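Local coordinates for protein 2,3-bisphosphoglycerate-independent phosphoglycerate mutase (Pyrococcus horikoshii, PDB 2ZKT) that probably interconverts 2-phosphoglycerate and 3-phosphoglycerate in glycolysis as a metal-binding, cofactor-independent phosphoglycerate mutase of the alkaline phosphatase superfamily, at residues P35-G47 with L364-F378. Residues are numbered along the deposited sequence; the frame is centred on the assembly and turned at random.
Sequences PNMDKLAEIGILG and LIAGGGVRTDDTKRF. With CA (calcium ion), chain F.
Gly44 O, just past the C-terminus of helix 35-43, accepts two bonds from the facing loop: Thr372 OG1 at 2.7 Å and a longer, bent one from Asp373 N (3.2 Å). The hydroxyl of Thr372, anti to its own backbone nitrogen (chi1 179°), also binds the calcium ion, whose coordination is completed by Glu42 O at 2.4 Å, Asp373 O and three waters. The metal thus ties the helix end to the loop at the surface, without a direct bond from a carboxylate. Asp373 turns its carboxylate inward and divides its oxygens: OD2 takes Leu46 N at 2.8 Å, on its syn side but tilted 33° out of the carboxylate plane, with the N-H nearly straight at 176°, while OD1 receives Thr375 OG1 and, from above the carboxylate plane, Thr375 N in an Asx turn. Gly387 N is a further donor to OD2. With an alanine at Asp373, Leu46 N would probably lose this acceptor and the Thr375 hydroxyl would be likely to turn more freely. Strands 45-50 and 361-366 run antiparallel in the mixed sheet of the phosphatase-like domain, Ile45 and Ile365 forming a hydrogen-bonded pair and Leu46 and Leu364 the next, non-hydrogen-bonded one. From Leu364, CD2 lies 3.7 Å above one face of the Phe378 ring, offset toward its rim, and CD1 reaches Leu40 CB. Leu46 CG comes to the ring edge, whereas Met37 SD approaches obliquely, 3.8 Å from Phe378 CD2, in a Met-aromatic contact. Ile320 and Ile327 of helix 313-331 pack on Met37. One residue on, Asp38 OD1 accepts from Phe378 N above the carboxylate plane, and the aliphatic part of Arg377 crosses that carboxylate.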
ATOM      1  N   PRO B  35      -4.747   1.565  -3.764  1.00 41.17           N
ATOM      2  CA  PRO B  35      -5.291   1.749  -5.119  1.00 40.49           C
ATOM      3  C   PRO B  35      -6.473   2.715  -5.262  1.00 40.70           C
ATOM      4  O   PRO B  35      -6.635   3.329  -6.314  1.00 40.48           O
ATOM      5  CB  PRO B  35      -5.644   0.321  -5.539  1.00 40.34           C
ATOM      6  CG  PRO B  35      -6.061  -0.316  -4.241  1.00 38.60           C
ATOM      7  CD  PRO B  35      -4.978   0.180  -3.288  1.00 42.16           C
ATOM      8  N   ASN B  36      -7.299   2.852  -4.217  1.00 40.83           N
ATOM      9  CA  ASN B  36      -8.467   3.744  -4.275  1.00 41.18           C
ATOM     10  C   ASN B  36      -8.106   5.229  -4.166  1.00 41.47           C
ATOM     11  O   ASN B  36      -8.617   6.056  -4.926  1.00 41.15           O
ATOM     12  CB  ASN B  36      -9.493   3.350  -3.196  1.00 41.38           C
ATOM     13  CG  ASN B  36     -10.227   2.046  -3.546  1.00 40.85           C
ATOM     14  OD1 ASN B  36     -10.996   1.997  -4.503  1.00 43.08           O
ATOM     15  ND2 ASN B  36      -9.968   0.984  -2.779  1.00 37.35           N
ATOM     16  N   MET B  37      -7.224   5.577  -3.236  1.00 42.95           N
ATOM     17  CA  MET B  37      -6.815   6.974  -3.126  1.00 44.49           C
ATOM     18  C   MET B  37      -5.992   7.348  -4.381  1.00 44.07           C
ATOM     19  O   MET B  37      -6.077   8.486  -4.868  1.00 43.93           O
ATOM     20  CB  MET B  37      -6.026   7.211  -1.820  1.00 44.23           C
ATOM     21  CG  MET B  37      -6.936   7.162  -0.569  1.00 44.97           C
ATOM     22  SD  MET B  37      -6.153   7.536   1.036  1.00 48.40           S
ATOM     23  CE  MET B  37      -5.671   5.871   1.622  1.00 43.88           C
ATOM     24  N   ASP B  38      -5.222   6.395  -4.926  1.00 44.07           N
ATOM     25  CA  ASP B  38      -4.432   6.658  -6.141  1.00 44.14           C
ATOM     26  C   ASP B  38      -5.382   6.927  -7.321  1.00 43.90           C
ATOM     27  O   ASP B  38      -5.099   7.765  -8.182  1.00 42.97           O
ATOM     28  CB  ASP B  38      -3.526   5.463  -6.506  1.00 44.42           C
ATOM     29  CG  ASP B  38      -2.407   5.228  -5.483  1.00 48.30           C
ATOM     30  OD1 ASP B  38      -2.349   5.979  -4.474  1.00 53.41           O
ATOM     31  OD2 ASP B  38      -1.591   4.287  -5.692  1.00 52.00           O
ATOM     32  N   LYS B  39      -6.498   6.198  -7.362  1.00 43.98           N
ATOM     33  CA  LYS B  39      -7.487   6.373  -8.421  1.00 44.44           C
ATOM     34  C   LYS B  39      -8.080   7.784  -8.307  1.00 42.71           C
ATOM     35  O   LYS B  39      -8.224   8.501  -9.308  1.00 44.25           O
ATOM     36  CB  LYS B  39      -8.602   5.324  -8.275  1.00 46.18           C
ATOM     37  CG  LYS B  39      -9.738   5.482  -9.278  1.00 52.46           C
ATOM     38  CD  LYS B  39     -11.102   5.370  -8.593  1.00 61.05           C
ATOM     39  CE  LYS B  39     -11.324   3.971  -8.006  1.00 65.66           C
ATOM     40  NZ  LYS B  39     -12.586   3.323  -8.490  1.00 68.60           N
ATOM     41  N   LEU B  40      -8.425   8.176  -7.078  1.00 41.69           N
ATOM     42  CA  LEU B  40      -8.995   9.502  -6.840  1.00 40.97           C
ATOM     43  C   LEU B  40      -7.982  10.619  -7.140  1.00 41.02           C
ATOM     44  O   LEU B  40      -8.343  11.664  -7.705  1.00 41.37           O
ATOM     45  CB  LEU B  40      -9.486   9.607  -5.388  1.00 40.64           C
ATOM     46  CG  LEU B  40     -10.771   8.833  -5.065  1.00 41.73           C
ATOM     47  CD1 LEU B  40     -11.089   8.971  -3.567  1.00 44.45           C
ATOM     48  CD2 LEU B  40     -11.923   9.373  -5.916  1.00 39.75           C
ATOM     49  N   ALA B  41      -6.714  10.398  -6.769  1.00 39.84           N
ATOM     50  CA  ALA B  41      -5.681  11.397  -7.047  1.00 40.75           C
ATOM     51  C   ALA B  41      -5.528  11.505  -8.564  1.00 41.13           C
ATOM     52  O   ALA B  41      -5.251  12.581  -9.112  1.00 43.92           O
ATOM     53  CB  ALA B  41      -4.345  10.977  -6.423  1.00 39.30           C
ATOM     54  N   GLU B  42      -5.727  10.381  -9.243  1.00 43.46           N
ATOM     55  CA  GLU B  42      -5.576  10.356 -10.688  1.00 44.51           C
ATOM     56  C   GLU B  42      -6.625  11.192 -11.415  1.00 42.11           C
ATOM     57  O   GLU B  42      -6.285  11.937 -12.316  1.00 44.11           O
ATOM     58  CB  GLU B  42      -5.576   8.903 -11.185  1.00 46.32           C
ATOM     59  CG  GLU B  42      -5.063   8.713 -12.615  1.00 50.71           C
ATOM     60  CD  GLU B  42      -6.088   9.110 -13.668  1.00 59.28           C
ATOM     61  OE1 GLU B  42      -7.219   8.562 -13.631  1.00 63.15           O
ATOM     62  OE2 GLU B  42      -5.768   9.962 -14.534  1.00 64.15           O
ATOM     63  N   ILE B  43      -7.898  11.094 -11.033  1.00 42.31           N
ATOM     64  CA  ILE B  43      -8.925  11.902 -11.711  1.00 41.03           C
ATOM     65  C   ILE B  43      -9.164  13.229 -10.971  1.00 40.63           C
ATOM     66  O   ILE B  43      -9.923  14.092 -11.435  1.00 38.18           O
ATOM     67  CB  ILE B  43     -10.285  11.127 -11.852  1.00 41.33           C
ATOM     68  CG1 ILE B  43     -10.634  10.401 -10.545  1.00 40.81           C
ATOM     69  CG2 ILE B  43     -10.186  10.102 -12.970  1.00 42.51           C
ATOM     70  CD1 ILE B  43     -11.209  11.276  -9.475  1.00 48.80           C
ATOM     71  N   GLY B  44      -8.501  13.387  -9.821  1.00 42.03           N
ATOM     72  CA  GLY B  44      -8.653  14.611  -9.045  1.00 41.27           C
ATOM     73  C   GLY B  44      -7.471  15.572  -9.122  1.00 41.09           C
ATOM     74  O   GLY B  44      -6.720  15.613 -10.110  1.00 40.30           O
ATOM     75  N   ILE B  45      -7.298  16.341  -8.050  1.00 40.60           N
ATOM     76  CA  ILE B  45      -6.233  17.315  -7.958  1.00 37.41           C
ATOM     77  C   ILE B  45      -5.619  17.157  -6.573  1.00 38.88           C
ATOM     78  O   ILE B  45      -6.327  16.858  -5.603  1.00 38.35           O
ATOM     79  CB  ILE B  45      -6.810  18.745  -8.168  1.00 38.38           C
ATOM     80  CG1 ILE B  45      -5.683  19.766  -8.334  1.00 37.44           C
ATOM     81  CG2 ILE B  45      -7.727  19.137  -7.006  1.00 37.80           C
ATOM     82  CD1 ILE B  45      -6.198  21.170  -8.699  1.00 32.51           C
ATOM     83  N   LEU B  46      -4.305  17.355  -6.478  1.00 37.62           N
ATOM     84  CA  LEU B  46      -3.586  17.225  -5.212  1.00 38.62           C
ATOM     85  C   LEU B  46      -2.963  18.533  -4.704  1.00 37.72           C
ATOM     86  O   LEU B  46      -2.733  19.482  -5.464  1.00 37.77           O
ATOM     87  CB  LEU B  46      -2.473  16.178  -5.361  1.00 39.95           C
ATOM     88  CG  LEU B  46      -2.690  14.736  -4.857  1.00 41.93           C
ATOM     89  CD1 LEU B  46      -3.988  14.161  -5.366  1.00 36.86           C
ATOM     90  CD2 LEU B  46      -1.496  13.882  -5.304  1.00 38.72           C
ATOM     91  N   GLY B  47      -2.669  18.558  -3.402  1.00 38.19           N
ATOM     92  CA  GLY B  47      -2.039  19.718  -2.791  1.00 36.47           C
ATOM     93  C   GLY B  47      -1.465  19.368  -1.417  1.00 37.04           C
ATOM     94  O   GLY B  47      -1.582  18.235  -0.949  1.00 35.20           O
ATOM     95  N   LEU B 364      -6.105  15.645  -1.201  1.00 40.91           N
ATOM     96  CA  LEU B 364      -6.625  15.340  -2.519  1.00 40.52           C
ATOM     97  C   LEU B 364      -8.106  15.722  -2.554  1.00 38.82           C
ATOM     98  O   LEU B 364      -8.815  15.614  -1.547  1.00 38.84           O
ATOM     99  CB  LEU B 364      -6.433  13.854  -2.857  1.00 38.58           C
ATOM    100  CG  LEU B 364      -7.410  12.750  -2.418  1.00 43.61           C
ATOM    101  CD1 LEU B 364      -8.761  12.904  -3.102  1.00 40.57           C
ATOM    102  CD2 LEU B 364      -6.808  11.397  -2.815  1.00 42.27           C
ATOM    103  N   ILE B 365      -8.554  16.197  -3.713  1.00 37.27           N
ATOM    104  CA  ILE B 365      -9.944  16.560  -3.911  1.00 38.02           C
ATOM    105  C   ILE B 365     -10.361  15.997  -5.268  1.00 39.17           C
ATOM    106  O   ILE B 365      -9.660  16.183  -6.279  1.00 36.47           O
ATOM    107  CB  ILE B 365     -10.145  18.090  -3.919  1.00 38.17           C
ATOM    108  CG1 ILE B 365      -9.624  18.690  -2.604  1.00 36.87           C
ATOM    109  CG2 ILE B 365     -11.628  18.411  -4.105  1.00 37.76           C
ATOM    110  CD1 ILE B 365      -9.681  20.219  -2.566  1.00 37.47           C
ATOM    111  N   ALA B 366     -11.495  15.300  -5.292  1.00 40.68           N
ATOM    112  CA  ALA B 366     -11.991  14.714  -6.529  1.00 41.79           C
ATOM    113  C   ALA B 366     -13.511  14.824  -6.577  1.00 42.50           C
ATOM    114  O   ALA B 366     -14.174  14.858  -5.533  1.00 43.84           O
ATOM    115  CB  ALA B 366     -11.557  13.247  -6.629  1.00 41.98           C
ATOM    116  N   GLY B 367     -14.061  14.883  -7.789  1.00 42.74           N
ATOM    117  CA  GLY B 367     -15.506  14.999  -7.933  1.00 44.73           C
ATOM    118  C   GLY B 367     -15.913  16.020  -8.983  1.00 45.74           C
ATOM    119  O   GLY B 367     -15.069  16.536  -9.729  1.00 46.67           O
ATOM    120  N   GLY B 368     -17.210  16.315  -9.052  1.00 44.09           N
ATOM    121  CA  GLY B 368     -17.690  17.280 -10.029  1.00 44.51           C
ATOM    122  C   GLY B 368     -17.058  18.646  -9.824  1.00 45.86           C
ATOM    123  O   GLY B 368     -16.895  19.095  -8.686  1.00 47.65           O
ATOM    124  N   GLY B 369     -16.680  19.294 -10.928  1.00 44.74           N
ATOM    125  CA  GLY B 369     -16.085  20.619 -10.853  1.00 43.76           C
ATOM    126  C   GLY B 369     -14.564  20.675 -10.801  1.00 43.70           C
ATOM    127  O   GLY B 369     -13.966  21.695 -11.160  1.00 44.48           O
ATOM    128  N   VAL B 370     -13.931  19.586 -10.369  1.00 42.89           N
ATOM    129  CA  VAL B 370     -12.475  19.573 -10.246  1.00 41.58           C
ATOM    130  C   VAL B 370     -11.704  19.623 -11.569  1.00 42.16           C
ATOM    131  O   VAL B 370     -12.037  18.912 -12.520  1.00 42.37           O
ATOM    132  CB  VAL B 370     -12.006  18.314  -9.457  1.00 42.40           C
ATOM    133  CG1 VAL B 370     -10.472  18.202  -9.493  1.00 42.40           C
ATOM    134  CG2 VAL B 370     -12.509  18.382  -8.010  1.00 43.42           C
ATOM    135  N   ARG B 371     -10.684  20.481 -11.628  1.00 41.91           N
ATOM    136  CA  ARG B 371      -9.810  20.582 -12.804  1.00 42.14           C
ATOM    137  C   ARG B 371      -8.676  19.614 -12.432  1.00 42.28           C
ATOM    138  O   ARG B 371      -7.757  19.983 -11.698  1.00 42.85           O
ATOM    139  CB  ARG B 371      -9.270  22.022 -12.950  1.00 41.90           C
ATOM    140  CG  ARG B 371     -10.346  23.077 -12.720  1.00 46.89           C
ATOM    141  CD  ARG B 371     -10.055  24.461 -13.314  1.00 44.52           C
ATOM    142  NE  ARG B 371      -9.258  25.312 -12.433  1.00 43.89           N
ATOM    143  CZ  ARG B 371      -9.345  26.648 -12.367  1.00 43.02           C
ATOM    144  NH1 ARG B 371     -10.200  27.330 -13.125  1.00 38.72           N
ATOM    145  NH2 ARG B 371      -8.552  27.312 -11.535  1.00 43.78           N
ATOM    146  N   THR B 372      -8.754  18.369 -12.898  1.00 40.07           N
ATOM    147  CA  THR B 372      -7.737  17.369 -12.548  1.00 42.06           C
ATOM    148  C   THR B 372      -6.325  17.709 -13.033  1.00 41.68           C
ATOM    149  O   THR B 372      -6.138  18.070 -14.194  1.00 41.48           O
ATOM    150  CB  THR B 372      -8.146  15.944 -13.054  1.00 40.76           C
ATOM    151  OG1 THR B 372      -7.123  14.996 -12.704  1.00 49.83           O
ATOM    152  CG2 THR B 372      -8.330  15.923 -14.550  1.00 40.59           C
ATOM    153  N   ASP B 373      -5.338  17.620 -12.131  1.00 41.75           N
ATOM    154  CA  ASP B 373      -3.941  17.901 -12.477  1.00 41.99           C
ATOM    155  C   ASP B 373      -3.335  16.583 -12.990  1.00 44.61           C
ATOM    156  O   ASP B 373      -4.054  15.602 -13.135  1.00 46.09           O
ATOM    157  CB  ASP B 373      -3.166  18.463 -11.248  1.00 38.58           C
ATOM    158  CG  ASP B 373      -3.164  17.505 -10.020  1.00 39.54           C
ATOM    159  OD1 ASP B 373      -3.364  16.264 -10.187  1.00 38.13           O
ATOM    160  OD2 ASP B 373      -2.948  18.007  -8.880  1.00 37.94           O
ATOM    161  N   ASP B 374      -2.035  16.544 -13.276  1.00 45.96           N
ATOM    162  CA  ASP B 374      -1.454  15.305 -13.791  1.00 47.51           C
ATOM    163  C   ASP B 374      -0.814  14.367 -12.762  1.00 46.87           C
ATOM    164  O   ASP B 374       0.074  13.587 -13.106  1.00 48.57           O
ATOM    165  CB  ASP B 374      -0.444  15.603 -14.917  1.00 50.23           C
ATOM    166  CG  ASP B 374       0.659  16.531 -14.479  1.00 58.17           C
ATOM    167  OD1 ASP B 374       1.138  16.389 -13.327  1.00 67.54           O
ATOM    168  OD2 ASP B 374       1.060  17.398 -15.291  1.00 67.95           O
ATOM    169  N   THR B 375      -1.261  14.437 -11.504  1.00 45.73           N
ATOM    170  CA  THR B 375      -0.736  13.547 -10.475  1.00 44.47           C
ATOM    171  C   THR B 375      -1.404  12.174 -10.699  1.00 45.53           C
ATOM    172  O   THR B 375      -2.566  12.102 -11.138  1.00 44.48           O
ATOM    173  CB  THR B 375      -1.080  14.045  -9.044  1.00 43.45           C
ATOM    174  OG1 THR B 375      -2.496  14.266  -8.941  1.00 45.14           O
ATOM    175  CG2 THR B 375      -0.334  15.337  -8.716  1.00 42.60           C
ATOM    176  N   LYS B 376      -0.676  11.099 -10.388  1.00 44.85           N
ATOM    177  CA  LYS B 376      -1.181   9.736 -10.592  1.00 46.78           C
ATOM    178  C   LYS B 376      -1.490   8.951  -9.317  1.00 46.69           C
ATOM    179  O   LYS B 376      -2.420   8.143  -9.307  1.00 49.07           O
ATOM    180  CB  LYS B 376      -0.182   8.934 -11.444  1.00 48.14           C
ATOM    181  CG  LYS B 376       0.052   9.495 -12.845  1.00 52.60           C
ATOM    182  CD  LYS B 376      -1.240   9.506 -13.661  1.00 59.17           C
ATOM    183  CE  LYS B 376      -1.005  10.024 -15.083  1.00 66.52           C
ATOM    184  NZ  LYS B 376      -2.268  10.047 -15.904  1.00 71.16           N
ATOM    185  N   ARG B 377      -0.712   9.165  -8.252  1.00 45.90           N
ATOM    186  CA  ARG B 377      -0.936   8.464  -6.984  1.00 45.92           C
ATOM    187  C   ARG B 377      -1.068   9.434  -5.817  1.00 43.70           C
ATOM    188  O   ARG B 377      -0.780  10.630  -5.952  1.00 42.38           O
ATOM    189  CB  ARG B 377       0.209   7.488  -6.689  1.00 46.82           C
ATOM    190  CG  ARG B 377       0.196   6.229  -7.538  1.00 52.91           C
ATOM    191  CD  ARG B 377       1.361   5.322  -7.165  1.00 60.96           C
ATOM    192  NE  ARG B 377       2.631   6.045  -7.220  1.00 68.97           N
ATOM    193  CZ  ARG B 377       3.158   6.551  -8.337  1.00 77.31           C
ATOM    194  NH1 ARG B 377       2.525   6.410  -9.502  1.00 76.22           N
ATOM    195  NH2 ARG B 377       4.314   7.215  -8.284  1.00 81.27           N
ATOM    196  N   PHE B 378      -1.498   8.924  -4.663  1.00 42.54           N
ATOM    197  CA  PHE B 378      -1.659   9.779  -3.490  1.00 42.70           C
ATOM    198  C   PHE B 378      -0.481   9.605  -2.538  1.00 43.22           C
ATOM    199  O   PHE B 378      -0.320   8.558  -1.918  1.00 42.10           O
ATOM    200  CB  PHE B 378      -2.982   9.470  -2.766  1.00 41.60           C
ATOM    201  CG  PHE B 378      -3.314  10.450  -1.656  1.00 40.88           C
ATOM    202  CD1 PHE B 378      -3.236  11.836  -1.879  1.00 34.39           C
ATOM    203  CD2 PHE B 378      -3.698   9.997  -0.391  1.00 44.13           C
ATOM    204  CE1 PHE B 378      -3.532  12.754  -0.865  1.00 32.67           C
ATOM    205  CE2 PHE B 378      -4.000  10.910   0.641  1.00 40.41           C
ATOM    206  CZ  PHE B 378      -3.915  12.297   0.402  1.00 36.08           C
TER
HETATM  207 CA    CA F 413      -5.179  13.497 -13.760  1.00 46.42          CA
HETATM  208  O   HOH W   1      -4.661  14.167 -11.004  1.00 39.78           O
HETATM  209  O   HOH W   2      -3.396  12.121 -13.415  1.00102.35           O
HETATM  210  O   HOH W   3      -6.377  12.449 -15.214  1.00 75.62           O
HETATM  211  O   HOH W   4     -12.496  14.551 -10.346  1.00 42.22           O